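Local coordinates for regulatory protein MarR (Planctomyces limnophilus, PDB 3U2R) that probably binds DNA and regulates transcription, as a winged helix-turn-helix protein of the MarR family, at residues M63-I68 and V104-T109; K32-E37 and R124-R129. All blocks are in the same frame, centred on the assembly; numbering follows the deposited sequence.

Interaction 1. Residues M63-I68 and V104-T109; sequences MATLQI and VEVALT
Met-63 and Val-106 form an antiparallel hydrogen-bonded pair, and Ala-64 and Glu-105 form the non-hydrogen-bonded pair beside it. Met-63 N donates to Val-106 O at 2.8 Å, and Val-106 N returns a bond to Met-63 O. Past Ala-64, the N-cap residue, the chain turns into a helix, and Thr-65 takes over the pairing. Val-104 O accepts two bonds from this one residue. Thr-65 N reaches Val-104 O at 3.0 Å, nearly in line with the C=O. Thr-65 OG1 donates to Val-104 O at 2.8 Å from a position tilted 31° from the carbonyl plane. The hydroxyl lies beside its own backbone N (chi1 -59°), which lets both donors converge on one oxygen. With an alanine here the hydroxyl is gone, and Val-104 O would probably keep just the backbone bond, with a gap likely beside CG2 of Val-106. Ile-68, one turn on, sends CD1 to CB of Val-106 at 4.0 Å, and the two side chains cross at about a right angle. A short strand pairing with the wing and running into a helix is characteristic of the MarR winged helix-turn-helix fold. Strand 63-64 edges the small sheet, and strand 103-108 pairs on its other side with 92-97. Thr-65 and Ile-68 also touch Ile-79 of helix 78-88, while Met-63 and Val-106 pack on helix 46-58 through Val-58 and Leu-55.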
loop_
_atom_site.group_PDB
_atom_site.type_symbol
_atom_site.label_atom_id
_atom_site.label_comp_id
_atom_site.label_asym_id
_atom_site.label_seq_id
_atom_site.Cartn_x
_atom_site.Cartn_y
_atom_site.Cartn_z
HETATM N N MSE A 63 -24.036 -33.777 -0.327
HETATM C CA MSE A 63 -24.548 -33.003 0.792
HETATM C C MSE A 63 -26.008 -32.641 0.495
HETATM O O MSE A 63 -26.344 -32.278 -0.646
HETATM C CB MSE A 63 -23.680 -31.756 0.973
HETATM C CG MSE A 63 -24.037 -30.970 2.191
HETATM SE SE MSE A 63 -22.802 -29.471 2.536
HETATM C CE MSE A 63 -21.050 -30.450 3.006
ATOM N N ALA A 64 -26.868 -32.728 1.526
ATOM C CA ALA A 64 -28.278 -32.337 1.456
ATOM C C ALA A 64 -28.383 -30.905 1.096
ATOM O O ALA A 64 -27.623 -30.090 1.644
ATOM C CB ALA A 64 -28.969 -32.557 2.795
ATOM N N THR A 65 -29.336 -30.577 0.208
ATOM C CA THR A 65 -29.582 -29.199 -0.248
ATOM C C THR A 65 -29.742 -28.233 0.967
ATOM O O THR A 65 -29.161 -27.155 0.966
ATOM C CB THR A 65 -30.824 -29.204 -1.169
ATOM O OG1 THR A 65 -30.567 -30.085 -2.273
ATOM C CG2 THR A 65 -31.203 -27.814 -1.678
ATOM N N LEU A 66 -30.493 -28.632 1.995
ATOM C CA LEU A 66 -30.663 -27.807 3.196
ATOM C C LEU A 66 -29.346 -27.561 3.938
ATOM O O LEU A 66 -29.154 -26.447 4.455
ATOM C CB LEU A 66 -31.647 -28.462 4.166
ATOM C CG LEU A 66 -33.133 -28.400 3.778
ATOM C CD1 LEU A 66 -33.968 -29.056 4.827
ATOM C CD2 LEU A 66 -33.602 -26.926 3.575
ATOM N N GLN A 67 -28.460 -28.599 4.027
ATOM C CA GLN A 67 -27.165 -28.458 4.707
ATOM C C GLN A 67 -26.228 -27.553 3.888
ATOM O O GLN A 67 -25.436 -26.811 4.469
ATOM C CB GLN A 67 -26.515 -29.815 5.000
ATOM C CG GLN A 67 -25.156 -29.696 5.738
ATOM C CD GLN A 67 -24.597 -31.008 6.289
ATOM O OE1 GLN A 67 -24.044 -31.849 5.557
ATOM N NE2 GLN A 67 -24.661 -31.190 7.609
ATOM N N ILE A 68 -26.326 -27.588 2.538
ATOM C CA ILE A 68 -25.553 -26.682 1.672
ATOM C C ILE A 68 -25.951 -25.251 2.038
ATOM O O ILE A 68 -25.089 -24.430 2.308
ATOM C CB ILE A 68 -25.804 -26.952 0.166
ATOM C CG1 ILE A 68 -25.201 -28.324 -0.303
ATOM C CG2 ILE A 68 -25.308 -25.768 -0.700
ATOM C CD1 ILE A 68 -25.556 -28.700 -1.671
ATOM N N VAL A 104 -32.820 -33.945 -1.366
ATOM C CA VAL A 104 -31.996 -34.073 -2.548
ATOM C C VAL A 104 -30.539 -33.853 -2.115
ATOM O O VAL A 104 -30.209 -32.775 -1.634
ATOM C CB VAL A 104 -32.449 -33.097 -3.674
ATOM C CG1 VAL A 104 -31.488 -33.173 -4.885
ATOM C CG2 VAL A 104 -33.879 -33.393 -4.090
ATOM N N GLU A 105 -29.711 -34.898 -2.201
ATOM C CA GLU A 105 -28.285 -34.810 -1.921
ATOM C C GLU A 105 -27.600 -34.451 -3.224
ATOM O O GLU A 105 -28.019 -34.911 -4.282
ATOM C CB GLU A 105 -27.719 -36.116 -1.347
ATOM C CG GLU A 105 -28.240 -36.391 0.049
ATOM C CD GLU A 105 -27.465 -37.478 0.761
ATOM O OE1 GLU A 105 -27.382 -38.596 0.206
ATOM O OE2 GLU A 105 -26.914 -37.204 1.856
ATOM N N VAL A 106 -26.617 -33.567 -3.159
ATOM C CA VAL A 106 -25.888 -33.079 -4.330
ATOM C C VAL A 106 -24.419 -33.372 -4.097
ATOM O O VAL A 106 -23.924 -33.001 -3.041
ATOM C CB VAL A 106 -26.136 -31.541 -4.462
ATOM C CG1 VAL A 106 -25.542 -30.989 -5.760
ATOM C CG2 VAL A 106 -27.624 -31.223 -4.370
ATOM N N ALA A 107 -23.728 -33.959 -5.087
ATOM C CA ALA A 107 -22.305 -34.229 -5.043
ATOM C C ALA A 107 -21.633 -33.621 -6.290
ATOM O O ALA A 107 -22.248 -33.454 -7.368
ATOM C CB ALA A 107 -22.084 -35.755 -4.995
ATOM N N LEU A 108 -20.351 -33.364 -6.174
ATOM C CA LEU A 108 -19.582 -32.915 -7.339
ATOM C C LEU A 108 -19.397 -34.074 -8.302
ATOM O O LEU A 108 -19.391 -35.208 -7.857
ATOM C CB LEU A 108 -18.163 -32.460 -6.944
ATOM C CG LEU A 108 -17.804 -31.051 -6.688
ATOM C CD1 LEU A 108 -16.303 -30.915 -6.740
ATOM C CD2 LEU A 108 -18.460 -30.076 -7.648
ATOM N N THR A 109 -19.266 -33.789 -9.593
ATOM C CA THR A 109 -18.926 -34.763 -10.669
ATOM C C THR A 109 -17.479 -34.575 -11.027
ATOM O O THR A 109 -16.861 -33.605 -10.574
ATOM C CB THR A 109 -19.767 -34.509 -11.901
ATOM O OG1 THR A 109 -19.500 -33.178 -12.333
ATOM C CG2 THR A 109 -21.230 -34.684 -11.639
#

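Interaction 2. Residues K32-E37 and R124-R129; sequences KAIEEE and RQCHER
Ile-34 gives the contact its largest buried surface, and it reaches helix 124-129 with two of its branches. Its CG2 methyl sits 3.6 Å from the backbone O of Cys-126 and 3.9 Å from SG of the same residue. Its CD1 reaches further along the helix, to Arg-129 O at 4.0 Å. With CG1 beside the backbone N of Ile-34 (chi1 -72°), that branch carries CD1 toward Arg-129, while CG2 meets Cys-126. Cys-126 answers with its sulfur, which touches both CG2 of Ile-34 and CG of Glu-35, the latter 3.8 Å away. The CB of Arg-129 is directed toward the other helix, but its guanidinium folds back over its own. CA of Cys-126 lies 3.6 Å above one guanidinium face, offset toward the rim. CG2 of Ile-34 approaches that group obliquely. Glu-35 carries its carboxylate to the ring edge of His-127, with OE2 at 3.9 Å from CE1 and the two planes 65° apart. The polar ends are held from outside the segments. Glu-35 OE2 bonds to Gln-130 NE2 and to Thr-17 OG1 of the second subunit, and His-127 ND1 bonds to Gln-130 OE1. Gln-130 thus ties both groups together. The short helix segments run nearly antiparallel, at 154°, with their axes 9.6 Å apart. Pairing of N- and C-terminal helices beside a partner subunit is characteristic of the MarR dimerisation domain.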
loop_
_atom_site.group_PDB
_atom_site.type_symbol
_atom_site.label_atom_id
_atom_site.label_comp_id
_atom_site.label_asym_id
_atom_site.label_seq_id
_atom_site.Cartn_x
_atom_site.Cartn_y
_atom_site.Cartn_z
ATOM N N LYS A 32 -16.284 -7.676 -4.517
ATOM C CA LYS A 32 -17.437 -8.277 -5.219
ATOM C C LYS A 32 -17.358 -8.050 -6.717
ATOM O O LYS A 32 -17.654 -8.957 -7.514
ATOM C CB LYS A 32 -18.748 -7.633 -4.699
ATOM C CG LYS A 32 -20.025 -8.214 -5.295
ATOM C CD LYS A 32 -20.446 -9.430 -4.544
ATOM C CE LYS A 32 -21.506 -10.221 -5.272
ATOM N NZ LYS A 32 -22.626 -9.345 -5.687
ATOM N N ALA A 33 -17.001 -6.814 -7.122
ATOM C CA ALA A 33 -16.938 -6.552 -8.564
ATOM C C ALA A 33 -15.820 -7.387 -9.282
ATOM O O ALA A 33 -16.020 -7.856 -10.402
ATOM C CB ALA A 33 -16.702 -5.089 -8.794
ATOM N N ILE A 34 -14.688 -7.596 -8.627
ATOM C CA ILE A 34 -13.543 -8.296 -9.236
ATOM C C ILE A 34 -13.900 -9.770 -9.386
ATOM O O ILE A 34 -13.580 -10.366 -10.396
ATOM C CB ILE A 34 -12.239 -8.071 -8.402
ATOM C CG1 ILE A 34 -11.768 -6.603 -8.599
ATOM C CG2 ILE A 34 -11.104 -9.093 -8.773
ATOM C CD1 ILE A 34 -10.768 -6.211 -7.608
ATOM N N GLU A 35 -14.550 -10.353 -8.388
ATOM C CA GLU A 35 -15.027 -11.754 -8.463
ATOM C C GLU A 35 -16.088 -11.936 -9.521
ATOM O O GLU A 35 -16.073 -12.906 -10.292
ATOM C CB GLU A 35 -15.618 -12.158 -7.119
ATOM C CG GLU A 35 -14.545 -12.361 -6.101
ATOM C CD GLU A 35 -14.958 -12.757 -4.705
ATOM O OE1 GLU A 35 -16.154 -13.062 -4.509
ATOM O OE2 GLU A 35 -14.027 -13.065 -3.921
ATOM N N GLU A 36 -17.030 -11.009 -9.572
ATOM C CA GLU A 36 -18.102 -11.104 -10.575
ATOM C C GLU A 36 -17.464 -11.110 -11.969
ATOM O O GLU A 36 -17.737 -12.011 -12.751
ATOM C CB GLU A 36 -19.109 -9.946 -10.404
ATOM C CG GLU A 36 -20.529 -10.186 -10.872
ATOM C CD GLU A 36 -21.658 -9.420 -10.169
ATOM O OE1 GLU A 36 -22.836 -9.781 -10.404
ATOM O OE2 GLU A 36 -21.385 -8.426 -9.455
ATOM N N GLU A 37 -16.477 -10.246 -12.212
ATOM C CA GLU A 37 -15.863 -10.232 -13.535
ATOM C C GLU A 37 -15.123 -11.523 -13.869
ATOM O O GLU A 37 -15.179 -11.955 -15.011
ATOM C CB GLU A 37 -14.947 -9.052 -13.681
ATOM C CG GLU A 37 -14.592 -8.740 -15.128
ATOM C CD GLU A 37 -13.123 -8.933 -15.446
ATOM O OE1 GLU A 37 -12.483 -7.958 -15.906
ATOM O OE2 GLU A 37 -12.600 -10.041 -15.177
ATOM N N ARG A 124 -6.943 -17.211 -7.709
ATOM C CA ARG A 124 -5.843 -16.698 -6.933
ATOM C C ARG A 124 -5.453 -15.312 -7.490
ATOM O O ARG A 124 -5.254 -14.390 -6.711
ATOM C CB ARG A 124 -4.639 -17.670 -6.966
ATOM C CG ARG A 124 -3.446 -17.188 -6.124
ATOM C CD ARG A 124 -2.286 -18.129 -6.255
ATOM N NE ARG A 124 -1.696 -17.960 -7.584
ATOM C CZ ARG A 124 -1.594 -18.875 -8.551
ATOM N NH1 ARG A 124 -2.010 -20.130 -8.351
ATOM N NH2 ARG A 124 -1.066 -18.548 -9.720
ATOM N N GLN A 125 -5.432 -15.155 -8.840
ATOM C CA GLN A 125 -5.119 -13.847 -9.428
ATOM C C GLN A 125 -6.190 -12.837 -9.095
ATOM O O GLN A 125 -5.896 -11.672 -8.907
ATOM C CB GLN A 125 -4.933 -13.896 -10.918
ATOM C CG GLN A 125 -3.672 -14.648 -11.286
ATOM C CD GLN A 125 -3.524 -15.021 -12.738
ATOM O OE1 GLN A 125 -2.769 -15.944 -13.044
ATOM N NE2 GLN A 125 -4.158 -14.298 -13.678
ATOM N N CYS A 126 -7.422 -13.267 -9.090
ATOM C CA CYS A 126 -8.518 -12.431 -8.674
ATOM C C CYS A 126 -8.315 -11.947 -7.197
ATOM O O CYS A 126 -8.527 -10.772 -6.939
ATOM C CB CYS A 126 -9.824 -13.186 -8.884
ATOM S SG CYS A 126 -11.105 -12.870 -7.695
ATOM N N HIS A 127 -7.815 -12.799 -6.281
ATOM C CA HIS A 127 -7.577 -12.395 -4.897
ATOM C C HIS A 127 -6.399 -11.464 -4.811
ATOM O O HIS A 127 -6.445 -10.510 -4.047
ATOM C CB HIS A 127 -7.367 -13.585 -3.957
ATOM C CG HIS A 127 -8.573 -14.477 -3.802
ATOM N ND1 HIS A 127 -9.878 -13.958 -3.672
ATOM C CD2 HIS A 127 -8.632 -15.813 -3.579
ATOM C CE1 HIS A 127 -10.659 -15.011 -3.585
ATOM N NE2 HIS A 127 -9.956 -16.133 -3.441
ATOM N N GLU A 128 -5.394 -11.647 -5.659
ATOM C CA GLU A 128 -4.270 -10.711 -5.733
ATOM C C GLU A 128 -4.741 -9.313 -6.244
ATOM O O GLU A 128 -4.422 -8.281 -5.622
ATOM C CB GLU A 128 -3.176 -11.271 -6.604
ATOM C CG GLU A 128 -2.484 -12.478 -5.967
ATOM C CD GLU A 128 -1.597 -13.200 -6.958
ATOM O OE1 GLU A 128 -1.333 -12.598 -8.011
ATOM O OE2 GLU A 128 -1.017 -14.249 -6.614
ATOM N N ARG A 129 -5.635 -9.278 -7.269
ATOM C CA ARG A 129 -6.138 -7.983 -7.793
ATOM C C ARG A 129 -7.003 -7.299 -6.782
ATOM O O ARG A 129 -6.929 -6.081 -6.659
ATOM C CB ARG A 129 -6.870 -8.189 -9.079
ATOM C CG ARG A 129 -5.905 -8.731 -10.216
ATOM C CD ARG A 129 -6.497 -8.425 -11.574
ATOM N NE ARG A 129 -7.774 -9.091 -11.746
ATOM C CZ ARG A 129 -7.937 -10.398 -11.992
ATOM N NH1 ARG A 129 -6.884 -11.197 -12.109
ATOM N NH2 ARG A 129 -9.163 -10.915 -12.112
#

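How the interactions relate
Interaction 1 belongs to the winged helix-turn-helix part of the chain, and interaction 2 to the paired terminal helices. They lie on opposite sides of the chain's centre, with centres 26 Å apart and nearest atoms about 16 Å apart. Both are partly buried. Interaction 1 is held mainly by backbone hydrogen bonds, whereas interaction 2 rests on van der Waals contact between helices. No other chain of the assembly touches interaction 1, but two other subunits reach the segments of interaction 2. The contacts share no helix or strand, yet strand 103-108 leads into helix 110-148. Interaction 1 is nested within the loop that interaction 2 closes.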